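Local coordinates for protein polyketide synthase PksL (PDB 5E1V) that probably removes water from beta-hydroxyacyl chains carried on an acyl carrier protein, as a dehydratase domain in the assembly of the polyketide bacillaene, at residues N15-H20 with S153-A158; V22-N27 with Q212-P217; A69-N74 with G91-D96. One frame throughout, in Å; residues are numbered along the deposited sequence.

How the contacts relate
From the N terminus the chain enters contact 1 with 15-20 and, at once, contact 2 with 22-27. It then runs out to contact 3, which pairs 69-74 with 91-96 across a hairpin of just 16 intervening residues. Only later does 153-158 return to 15-20, closing the loop of contact 1, and 212-217 to 22-27, closing that of contact 2. Contacts 1 and 2 therefore cross, while contact 3 nests inside both. The crossing pair joins the first hotdog half to the second and sits close together, with centres 14 Å apart, I18 packing on N27. Contact 3 stays within the first half, its centre about 20 Å from the others.

Contact 1: residues N15-H20 with S153-A158; sequences NPFIYH and SEYMKA
The P16 ring lies against one face of the Y155 ring. P16 CB stands 3.8 Å from the centroid of that ring and only 11° off its normal, a CH-pi contact over the middle of the face, while P16 CG leans toward CE2 and CZ. The edge of the same phenol is turned to F17: the two rings make a T-shaped pair, planes at 84°, with Y155 CE2 3.7 Å from F17 CZ and the tyrosine edge directed at the phenylalanine face. M156 meets F17 otherwise. Its side chain comes in roughly perpendicular and lays the sulfur in the ring plane, SD 3.9 Å from F17 CD1, a Met-aromatic contact at the edge. With M156 CG anti to the carbonyl carbon (chi1 -81°), CG packs on F17 O, and the bend at chi2 then brings SD to the ring edge.

H20, just past the helix, is fixed on several sides. Its ND1 shares a 2.7 Å hydrogen bond with S153 OG, which lies close to the imidazole plane. E154 CB sits over one face, away from its middle, and Y19 CD2 over the centre of the opposite face, so the ring is sandwiched and its rotation restrained. The backbones are tied as well, by a bond of 3.0 Å from S153 N to H20 O. At the other end of the helix, N15 OD1 caps I18 N.

F17 and M156 also pack on T191 of helix 190-203, and M156 on D194, which probably corresponds to the aspartate of the HPxxxD motif of polyketide synthase dehydratases. The arrangement thus joins a short helix of the first hotdog half to a 3-10 turn of the second, as expected in a double-hotdog dehydratase.

Contact 2: residues V22-N27 with Q212-P217; sequences VVYGQN and QRLYLP
The Y24 ring carries L214 on one face: L214 CD1 lies over it, displaced from the ring centre, 4.1 Å from the centroid and 22° off the normal, a CH-pi contact. CE2 and CZ are the ring atoms under this methyl, and at the phenol end OH touches L214 CG. Y24 belongs to the type I' turn from V23 to Q26 that links strands 21-23 and 26-29, in a stretch that appears to match the HxxxGxxxxP motif of polyketide synthase dehydratases, with G25 as its glycine. With CG set beside the backbone N (chi1 -67°), the tyrosine reaches from the turn toward L214, whose side chain comes from the opposite direction.

V23 works alongside. Its CG1 meets L214 CD1 at 3.9 Å and L216 CD2 at 4.2 Å, so this L214 methyl is shared between the valine and the tyrosine ring. L150 of strand 150-152 packs on both V23 and L214 and extends the apolar patch. R213 bends away from the tyrosine and pairs with E211.

The contact brings the turn of the first hotdog half against the loop that leads into strand 215-225 and its first residues. Its polar end is the Y24 hydroxyl, gripped twice: Y24 OH donates to a water at 3.0 Å and accepts from L214 N, also at 3.0 Å and nearly straight at 166°.

Contact 3: residues A69-N74 with G91-D96; sequences AVIVLN and GIEKRD
V70 O receives the shortest bond of this contact, from K94 N at 2.8 Å and 173°, and E93 CA adds a CA-H...O contact to the same oxygen. V70 N returns a bond to K94 O, completing a hydrogen-bonded antiparallel pair. V72 and I92 form the next such pair, with V72 N donating to I92 O at 3.0 Å; between them I71 faces E93 as a non-hydrogen-bonded pair.

On the side bearing V70, V72, I92 and K94, the lysine chain runs extended past CG and lays its CE 3.8 Å from V72 CG2. On the other side I71 CD1 meets E93 CG at 3.6 Å. G91 lies opposite L73 there, and a beta carbon on it would clash with I71 CG2.

Where the paired strands end, the R95 guanidinium turns one face to A69, whose CB stands over its centre, 3.8 Å from CZ. Bends at chi2 and chi3 fold the arginine back over this methyl and bring NH1 within 3.4 Å of E93 OE2, a salt bridge, while the same nitrogen also pairs with E66. A leucine in place of R95 would probably leave the E93 and E66 carboxylates without their shared counter-charge and the A69 methyl without its flat cover.

The pair belongs to the hairpin of strands 70-81 and 84-94. Strand 4-11 flanks it beyond 70-81, where the backbones of I71 and L73 hydrogen-bond to those of L11 and L9, and strand 104-112 beyond 84-94, with Y106 packing on I71 and L73.

Contact 1: residues N15-H20 with S153-A158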
loop_
_atom_site.group_PDB
_atom_site.type_symbol
_atom_site.label_atom_id
_atom_site.label_comp_id
_atom_site.label_asym_id
_atom_site.label_seq_id
_atom_site.Cartn_x
_atom_site.Cartn_y
_atom_site.Cartn_z
ATOM N N ASN A 15 -3.326 -15.995 -5.056
ATOM C CA ASN A 15 -2.599 -14.761 -5.077
ATOM C C ASN A 15 -1.754 -14.715 -3.822
ATOM O O ASN A 15 -2.275 -14.859 -2.705
ATOM C CB ASN A 15 -3.603 -13.584 -5.056
ATOM C CG ASN A 15 -2.942 -12.231 -5.030
ATOM O OD1 ASN A 15 -2.268 -11.817 -4.074
ATOM N ND2 ASN A 15 -3.244 -11.452 -6.062
ATOM N N PRO A 16 -0.432 -14.485 -3.977
ATOM C CA PRO A 16 0.419 -14.594 -2.789
ATOM C C PRO A 16 0.180 -13.491 -1.764
ATOM O O PRO A 16 0.483 -13.725 -0.575
ATOM C CB PRO A 16 1.833 -14.544 -3.365
ATOM C CG PRO A 16 1.716 -13.778 -4.614
ATOM C CD PRO A 16 0.321 -14.011 -5.155
ATOM N N PHE A 17 -0.319 -12.300 -2.179
ATOM C CA PHE A 17 -0.588 -11.266 -1.174
ATOM C C PHE A 17 -1.779 -11.676 -0.299
ATOM O O PHE A 17 -1.762 -11.509 0.886
ATOM C CB PHE A 17 -0.840 -9.900 -1.858
ATOM C CG PHE A 17 0.332 -9.437 -2.725
ATOM C CD1 PHE A 17 1.525 -9.083 -2.167
ATOM C CD2 PHE A 17 0.247 -9.453 -4.113
ATOM C CE1 PHE A 17 2.639 -8.628 -2.935
ATOM C CE2 PHE A 17 1.353 -9.055 -4.896
ATOM C CZ PHE A 17 2.564 -8.656 -4.279
ATOM N N ILE A 18 -2.795 -12.264 -0.910
ATOM C CA ILE A 18 -3.950 -12.681 -0.187
ATOM C C ILE A 18 -3.600 -13.877 0.694
ATOM O O ILE A 18 -4.001 -13.957 1.795
ATOM C CB ILE A 18 -5.116 -12.982 -1.147
ATOM C CG1 ILE A 18 -5.529 -11.717 -1.938
ATOM C CG2 ILE A 18 -6.316 -13.486 -0.449
ATOM C CD1 ILE A 18 -6.628 -11.929 -2.923
ATOM N N TYR A 19 -2.908 -14.855 0.152
ATOM C CA TYR A 19 -2.628 -16.008 0.936
ATOM C C TYR A 19 -1.819 -15.683 2.154
ATOM O O TYR A 19 -2.063 -16.285 3.238
ATOM C CB TYR A 19 -1.935 -17.027 0.058
ATOM C CG TYR A 19 -1.708 -18.335 0.716
ATOM C CD1 TYR A 19 -2.591 -19.368 0.549
ATOM C CD2 TYR A 19 -0.539 -18.579 1.453
ATOM C CE1 TYR A 19 -2.377 -20.614 1.157
ATOM C CE2 TYR A 19 -0.300 -19.832 2.057
ATOM C CZ TYR A 19 -1.218 -20.850 1.914
ATOM O OH TYR A 19 -0.982 -22.151 2.502
ATOM N N HIS A 20 -0.915 -14.720 2.047
ATOM C CA HIS A 20 0.077 -14.414 3.101
ATOM C C HIS A 20 -0.274 -13.150 3.916
ATOM O O HIS A 20 0.575 -12.582 4.624
ATOM C CB HIS A 20 1.478 -14.289 2.492
ATOM C CG HIS A 20 2.034 -15.600 2.024
ATOM N ND1 HIS A 20 2.313 -16.630 2.907
ATOM C CD2 HIS A 20 2.188 -16.131 0.782
ATOM C CE1 HIS A 20 2.732 -17.697 2.237
ATOM N NE2 HIS A 20 2.685 -17.420 0.950
ATOM N N SER A 153 3.014 -13.247 6.330
ATOM C CA SER A 153 3.930 -14.368 6.264
ATOM C C SER A 153 4.577 -14.289 4.929
ATOM O O SER A 153 4.037 -13.663 3.997
ATOM C CB SER A 153 3.138 -15.677 6.417
ATOM O OG SER A 153 2.141 -15.748 5.409
ATOM N N GLU A 154 5.772 -14.856 4.868
ATOM C CA GLU A 154 6.493 -15.125 3.666
ATOM C C GLU A 154 6.575 -13.935 2.643
ATOM O O GLU A 154 7.165 -12.901 2.932
ATOM C CB GLU A 154 5.922 -16.429 3.088
ATOM C CG GLU A 154 6.903 -17.561 2.868
ATOM C CD GLU A 154 7.024 -17.916 1.411
ATOM O OE1 GLU A 154 6.483 -18.968 1.011
ATOM O OE2 GLU A 154 7.610 -17.099 0.657
ATOM N N TYR A 155 6.062 -14.139 1.447
ATOM C CA TYR A 155 5.993 -13.118 0.372
ATOM C C TYR A 155 5.603 -11.709 0.836
ATOM O O TYR A 155 6.158 -10.692 0.318
ATOM C CB TYR A 155 4.966 -13.573 -0.642
ATOM C CG TYR A 155 5.146 -13.165 -2.055
ATOM C CD1 TYR A 155 5.755 -14.031 -2.954
ATOM C CD2 TYR A 155 4.681 -11.917 -2.537
ATOM C CE1 TYR A 155 5.843 -13.735 -4.280
ATOM C CE2 TYR A 155 4.779 -11.608 -3.873
ATOM C CZ TYR A 155 5.353 -12.477 -4.722
ATOM O OH TYR A 155 5.511 -12.168 -6.017
ATOM N N MET A 156 4.711 -11.632 1.818
ATOM C CA MET A 156 4.130 -10.354 2.345
ATOM C C MET A 156 4.964 -9.654 3.456
ATOM O O MET A 156 4.598 -8.554 3.934
ATOM C CB MET A 156 2.697 -10.599 2.857
ATOM C CG MET A 156 1.615 -10.615 1.781
ATOM S SD MET A 156 0.759 -9.002 1.619
ATOM C CE MET A 156 1.979 -7.743 1.692
ATOM N N LYS A 157 6.041 -10.309 3.933
ATOM C CA LYS A 157 6.816 -9.760 5.032
ATOM C C LYS A 157 7.997 -9.098 4.418
ATOM O O LYS A 157 8.745 -9.777 3.777
ATOM C CB LYS A 157 7.349 -10.861 6.008
ATOM C CG LYS A 157 6.508 -11.079 7.206
ATOM C CD LYS A 157 7.067 -12.142 8.145
ATOM C CE LYS A 157 7.725 -11.502 9.369
ATOM N NZ LYS A 157 8.392 -12.628 10.117
ATOM N N ALA A 158 8.167 -7.780 4.600
ATOM C CA ALA A 158 9.287 -7.095 4.118
ATOM C C ALA A 158 10.451 -7.479 5.121
ATOM O O ALA A 158 10.157 -7.995 6.180
ATOM C CB ALA A 158 9.054 -5.565 4.082
#

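Contact 2: residues V22-N27 with Q212-P217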
loop_
_atom_site.group_PDB
_atom_site.type_symbol
_atom_site.label_atom_id
_atom_site.label_comp_id
_atom_site.label_asym_id
_atom_site.label_seq_id
_atom_site.Cartn_x
_atom_site.Cartn_y
_atom_site.Cartn_z
ATOM N N VAL A 22 -3.246 -12.089 6.564
ATOM C CA VAL A 22 -4.417 -12.591 7.313
ATOM C C VAL A 22 -4.756 -11.587 8.373
ATOM O O VAL A 22 -3.910 -11.232 9.181
ATOM C CB VAL A 22 -4.133 -13.958 7.991
ATOM C CG1 VAL A 22 -5.369 -14.469 8.738
ATOM C CG2 VAL A 22 -3.719 -15.012 6.974
ATOM N N VAL A 23 -6.013 -11.199 8.418
ATOM C CA VAL A 23 -6.520 -10.173 9.336
ATOM C C VAL A 23 -7.754 -10.680 10.124
ATOM O O VAL A 23 -8.823 -10.950 9.554
ATOM C CB VAL A 23 -6.970 -8.915 8.550
ATOM C CG1 VAL A 23 -7.623 -7.853 9.440
ATOM C CG2 VAL A 23 -5.815 -8.323 7.719
ATOM N N TYR A 24 -7.616 -10.787 11.435
ATOM C CA TYR A 24 -8.652 -11.429 12.291
ATOM C C TYR A 24 -9.090 -12.764 11.664
ATOM O O TYR A 24 -10.257 -12.998 11.418
ATOM C CB TYR A 24 -9.837 -10.484 12.503
ATOM C CG TYR A 24 -9.507 -9.282 13.307
ATOM C CD1 TYR A 24 -8.951 -9.401 14.567
ATOM C CD2 TYR A 24 -9.743 -8.014 12.828
ATOM C CE1 TYR A 24 -8.628 -8.294 15.319
ATOM C CE2 TYR A 24 -9.438 -6.903 13.590
ATOM C CZ TYR A 24 -8.880 -7.051 14.846
ATOM O OH TYR A 24 -8.532 -5.937 15.603
ATOM N N GLY A 25 -8.090 -13.596 11.396
ATOM C CA GLY A 25 -8.197 -14.830 10.656
ATOM C C GLY A 25 -8.792 -14.900 9.250
ATOM O O GLY A 25 -9.041 -15.990 8.755
ATOM N N GLN A 26 -8.994 -13.792 8.555
ATOM C CA GLN A 26 -9.471 -13.871 7.155
ATOM C C GLN A 26 -8.376 -13.423 6.184
ATOM O O GLN A 26 -7.646 -12.489 6.486
ATOM C CB GLN A 26 -10.678 -12.941 6.968
ATOM C CG GLN A 26 -11.661 -13.062 8.119
ATOM C CD GLN A 26 -13.033 -12.468 7.815
ATOM O OE1 GLN A 26 -13.661 -11.856 8.696
ATOM N NE2 GLN A 26 -13.519 -12.656 6.588
ATOM N N ASN A 27 -8.251 -14.088 5.036
ATOM C CA ASN A 27 -7.243 -13.675 4.034
ATOM C C ASN A 27 -7.738 -12.377 3.379
ATOM O O ASN A 27 -8.874 -12.347 2.893
ATOM C CB ASN A 27 -7.052 -14.813 2.996
ATOM C CG ASN A 27 -6.368 -15.994 3.594
ATOM O OD1 ASN A 27 -5.130 -16.064 3.667
ATOM N ND2 ASN A 27 -7.136 -16.849 4.161
ATOM N N GLN A 212 -5.445 -2.008 21.011
ATOM C CA GLN A 212 -5.001 -3.185 20.250
ATOM C C GLN A 212 -5.839 -3.554 18.990
ATOM O O GLN A 212 -5.426 -4.470 18.278
ATOM C CB GLN A 212 -4.843 -4.466 21.121
ATOM C CG GLN A 212 -3.995 -4.381 22.378
ATOM C CD GLN A 212 -2.469 -4.443 22.159
ATOM O OE1 GLN A 212 -1.916 -5.491 21.808
ATOM N NE2 GLN A 212 -1.776 -3.342 22.450
ATOM N N ARG A 213 -6.984 -2.914 18.741
ATOM C CA ARG A 213 -7.777 -3.192 17.534
ATOM C C ARG A 213 -7.008 -2.635 16.363
ATOM O O ARG A 213 -6.470 -1.540 16.472
ATOM C CB ARG A 213 -9.119 -2.476 17.499
ATOM C CG ARG A 213 -10.325 -3.277 17.942
ATOM C CD ARG A 213 -10.562 -3.091 19.406
ATOM N NE ARG A 213 -10.537 -1.691 19.843
ATOM C CZ ARG A 213 -11.600 -0.914 20.079
ATOM N NH1 ARG A 213 -12.838 -1.370 19.942
ATOM N NH2 ARG A 213 -11.415 0.343 20.480
ATOM N N LEU A 214 -6.999 -3.351 15.243
ATOM C CA LEU A 214 -6.253 -2.911 14.075
ATOM C C LEU A 214 -6.875 -1.710 13.389
ATOM O O LEU A 214 -8.096 -1.500 13.459
ATOM C CB LEU A 214 -6.183 -4.082 13.076
ATOM C CG LEU A 214 -5.537 -5.366 13.578
ATOM C CD1 LEU A 214 -5.743 -6.519 12.594
ATOM C CD2 LEU A 214 -4.058 -5.159 13.863
ATOM N N TYR A 215 -6.060 -0.933 12.668
ATOM C CA TYR A 215 -6.577 0.121 11.817
ATOM C C TYR A 215 -6.302 -0.291 10.351
ATOM O O TYR A 215 -5.141 -0.407 10.000
ATOM C CB TYR A 215 -5.857 1.454 12.047
ATOM C CG TYR A 215 -5.987 2.007 13.431
ATOM C CD1 TYR A 215 -6.843 3.087 13.691
ATOM C CD2 TYR A 215 -5.257 1.456 14.483
ATOM C CE1 TYR A 215 -6.993 3.598 14.979
ATOM C CE2 TYR A 215 -5.394 1.951 15.764
ATOM C CZ TYR A 215 -6.264 3.023 16.004
ATOM O OH TYR A 215 -6.392 3.536 17.285
ATOM N N LEU A 216 -7.344 -0.433 9.541
ATOM C CA LEU A 216 -7.204 -0.848 8.117
ATOM C C LEU A 216 -7.282 0.358 7.209
ATOM O O LEU A 216 -7.870 1.402 7.585
ATOM C CB LEU A 216 -8.301 -1.820 7.764
ATOM C CG LEU A 216 -8.160 -3.170 8.494
ATOM C CD1 LEU A 216 -9.294 -4.073 8.036
ATOM C CD2 LEU A 216 -6.807 -3.861 8.326
ATOM N N PRO A 217 -6.692 0.250 6.015
ATOM C CA PRO A 217 -6.800 1.363 5.102
ATOM C C PRO A 217 -8.229 1.765 4.735
ATOM O O PRO A 217 -9.147 0.924 4.614
ATOM C CB PRO A 217 -6.035 0.860 3.860
ATOM C CG PRO A 217 -4.915 0.044 4.448
ATOM C CD PRO A 217 -5.662 -0.726 5.546
HETATM O O HOH W 1 -6.093 -6.598 17.230
#

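Contact 3: residues A69-N74 with G91-D96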
loop_
_atom_site.group_PDB
_atom_site.type_symbol
_atom_site.label_atom_id
_atom_site.label_comp_id
_atom_site.label_asym_id
_atom_site.label_seq_id
_atom_site.Cartn_x
_atom_site.Cartn_y
_atom_site.Cartn_z
ATOM N N ALA A 69 -12.934 -19.726 -2.730
ATOM C CA ALA A 69 -13.813 -18.678 -3.295
ATOM C C ALA A 69 -12.937 -17.728 -4.157
ATOM O O ALA A 69 -11.743 -17.537 -3.879
ATOM C CB ALA A 69 -14.505 -17.896 -2.189
ATOM N N VAL A 70 -13.491 -17.241 -5.258
ATOM C CA VAL A 70 -12.702 -16.341 -6.167
ATOM C C VAL A 70 -13.450 -15.033 -6.205
ATOM O O VAL A 70 -14.680 -15.096 -6.322
ATOM C CB VAL A 70 -12.634 -16.876 -7.609
ATOM C CG1 VAL A 70 -11.991 -15.849 -8.546
ATOM C CG2 VAL A 70 -11.870 -18.181 -7.705
ATOM N N ILE A 71 -12.778 -13.882 -6.085
ATOM C CA ILE A 71 -13.432 -12.620 -6.281
ATOM C C ILE A 71 -13.004 -12.107 -7.682
ATOM O O ILE A 71 -11.831 -11.862 -7.969
ATOM C CB ILE A 71 -13.162 -11.561 -5.167
ATOM C CG1 ILE A 71 -13.978 -11.798 -3.871
ATOM C CG2 ILE A 71 -13.527 -10.145 -5.682
ATOM C CD1 ILE A 71 -14.030 -13.194 -3.337
ATOM N N VAL A 72 -13.988 -11.943 -8.550
ATOM C CA VAL A 72 -13.720 -11.463 -9.879
ATOM C C VAL A 72 -13.913 -9.958 -9.813
ATOM O O VAL A 72 -15.044 -9.495 -9.668
ATOM C CB VAL A 72 -14.642 -12.113 -10.876
ATOM C CG1 VAL A 72 -14.357 -11.545 -12.258
ATOM C CG2 VAL A 72 -14.454 -13.653 -10.829
ATOM N N LEU A 73 -12.807 -9.217 -9.846
ATOM C CA LEU A 73 -12.787 -7.784 -9.615
ATOM C C LEU A 73 -12.684 -7.041 -10.948
ATOM O O LEU A 73 -11.700 -7.162 -11.673
ATOM C CB LEU A 73 -11.646 -7.390 -8.641
ATOM C CG LEU A 73 -11.595 -5.941 -8.069
ATOM C CD1 LEU A 73 -12.731 -5.668 -7.113
ATOM C CD2 LEU A 73 -10.291 -5.601 -7.321
ATOM N N ASN A 74 -13.717 -6.273 -11.241
ATOM C CA ASN A 74 -13.807 -5.508 -12.451
ATOM C C ASN A 74 -13.362 -4.119 -12.115
ATOM O O ASN A 74 -13.960 -3.491 -11.213
ATOM C CB ASN A 74 -15.253 -5.565 -12.922
ATOM C CG ASN A 74 -15.478 -6.673 -13.910
ATOM O OD1 ASN A 74 -14.570 -7.436 -14.231
ATOM N ND2 ASN A 74 -16.680 -6.726 -14.459
ATOM N N GLY A 91 -16.618 -6.126 -7.370
ATOM C CA GLY A 91 -16.374 -7.496 -7.511
ATOM C C GLY A 91 -17.565 -8.411 -7.162
ATOM O O GLY A 91 -18.447 -8.084 -6.376
ATOM N N ILE A 92 -17.520 -9.554 -7.772
ATOM C CA ILE A 92 -18.465 -10.650 -7.532
ATOM C C ILE A 92 -17.731 -11.897 -7.052
ATOM O O ILE A 92 -16.790 -12.329 -7.686
ATOM C CB ILE A 92 -19.133 -11.009 -8.888
ATOM C CG1 ILE A 92 -19.812 -9.757 -9.459
ATOM C CG2 ILE A 92 -20.071 -12.185 -8.685
ATOM C CD1 ILE A 92 -20.326 -9.819 -10.903
ATOM N N GLU A 93 -18.204 -12.511 -5.985
ATOM C CA GLU A 93 -17.622 -13.732 -5.496
ATOM C C GLU A 93 -18.183 -15.016 -6.145
ATOM O O GLU A 93 -19.373 -15.242 -6.121
ATOM C CB GLU A 93 -17.810 -13.807 -3.985
ATOM C CG GLU A 93 -17.133 -15.068 -3.403
ATOM C CD GLU A 93 -17.885 -15.731 -2.270
ATOM O OE1 GLU A 93 -18.939 -16.328 -2.530
ATOM O OE2 GLU A 93 -17.385 -15.744 -1.130
ATOM N N LYS A 94 -17.304 -15.848 -6.694
ATOM C CA LYS A 94 -17.677 -17.058 -7.403
ATOM C C LYS A 94 -17.198 -18.210 -6.573
ATOM O O LYS A 94 -16.068 -18.251 -6.078
ATOM C CB LYS A 94 -17.100 -17.106 -8.811
ATOM C CG LYS A 94 -17.841 -16.212 -9.795
ATOM C CD LYS A 94 -17.324 -16.356 -11.229
ATOM C CE LYS A 94 -17.725 -15.148 -12.072
ATOM N NZ LYS A 94 -17.231 -15.253 -13.474
ATOM N N ARG A 95 -18.088 -19.155 -6.359
ATOM C CA ARG A 95 -17.697 -20.292 -5.591
ATOM C C ARG A 95 -18.610 -21.437 -5.940
ATOM O O ARG A 95 -19.459 -21.355 -6.842
ATOM C CB ARG A 95 -17.803 -19.973 -4.111
ATOM C CG ARG A 95 -16.789 -20.696 -3.233
ATOM C CD ARG A 95 -17.418 -21.100 -1.921
ATOM N NE ARG A 95 -17.637 -19.924 -1.081
ATOM C CZ ARG A 95 -17.009 -19.666 0.072
ATOM N NH1 ARG A 95 -17.288 -18.547 0.761
ATOM N NH2 ARG A 95 -16.116 -20.506 0.541
ATOM N N ASP A 96 -18.400 -22.503 -5.201
ATOM C CA ASP A 96 -19.248 -23.685 -5.191
ATOM C C ASP A 96 -18.616 -24.502 -4.037
ATOM O O ASP A 96 -17.529 -25.029 -4.262
ATOM C CB ASP A 96 -19.125 -24.418 -6.526
ATOM C CG ASP A 96 -20.066 -23.845 -7.630
ATOM O OD1 ASP A 96 -19.557 -23.526 -8.722
ATOM O OD2 ASP A 96 -21.285 -23.658 -7.418
#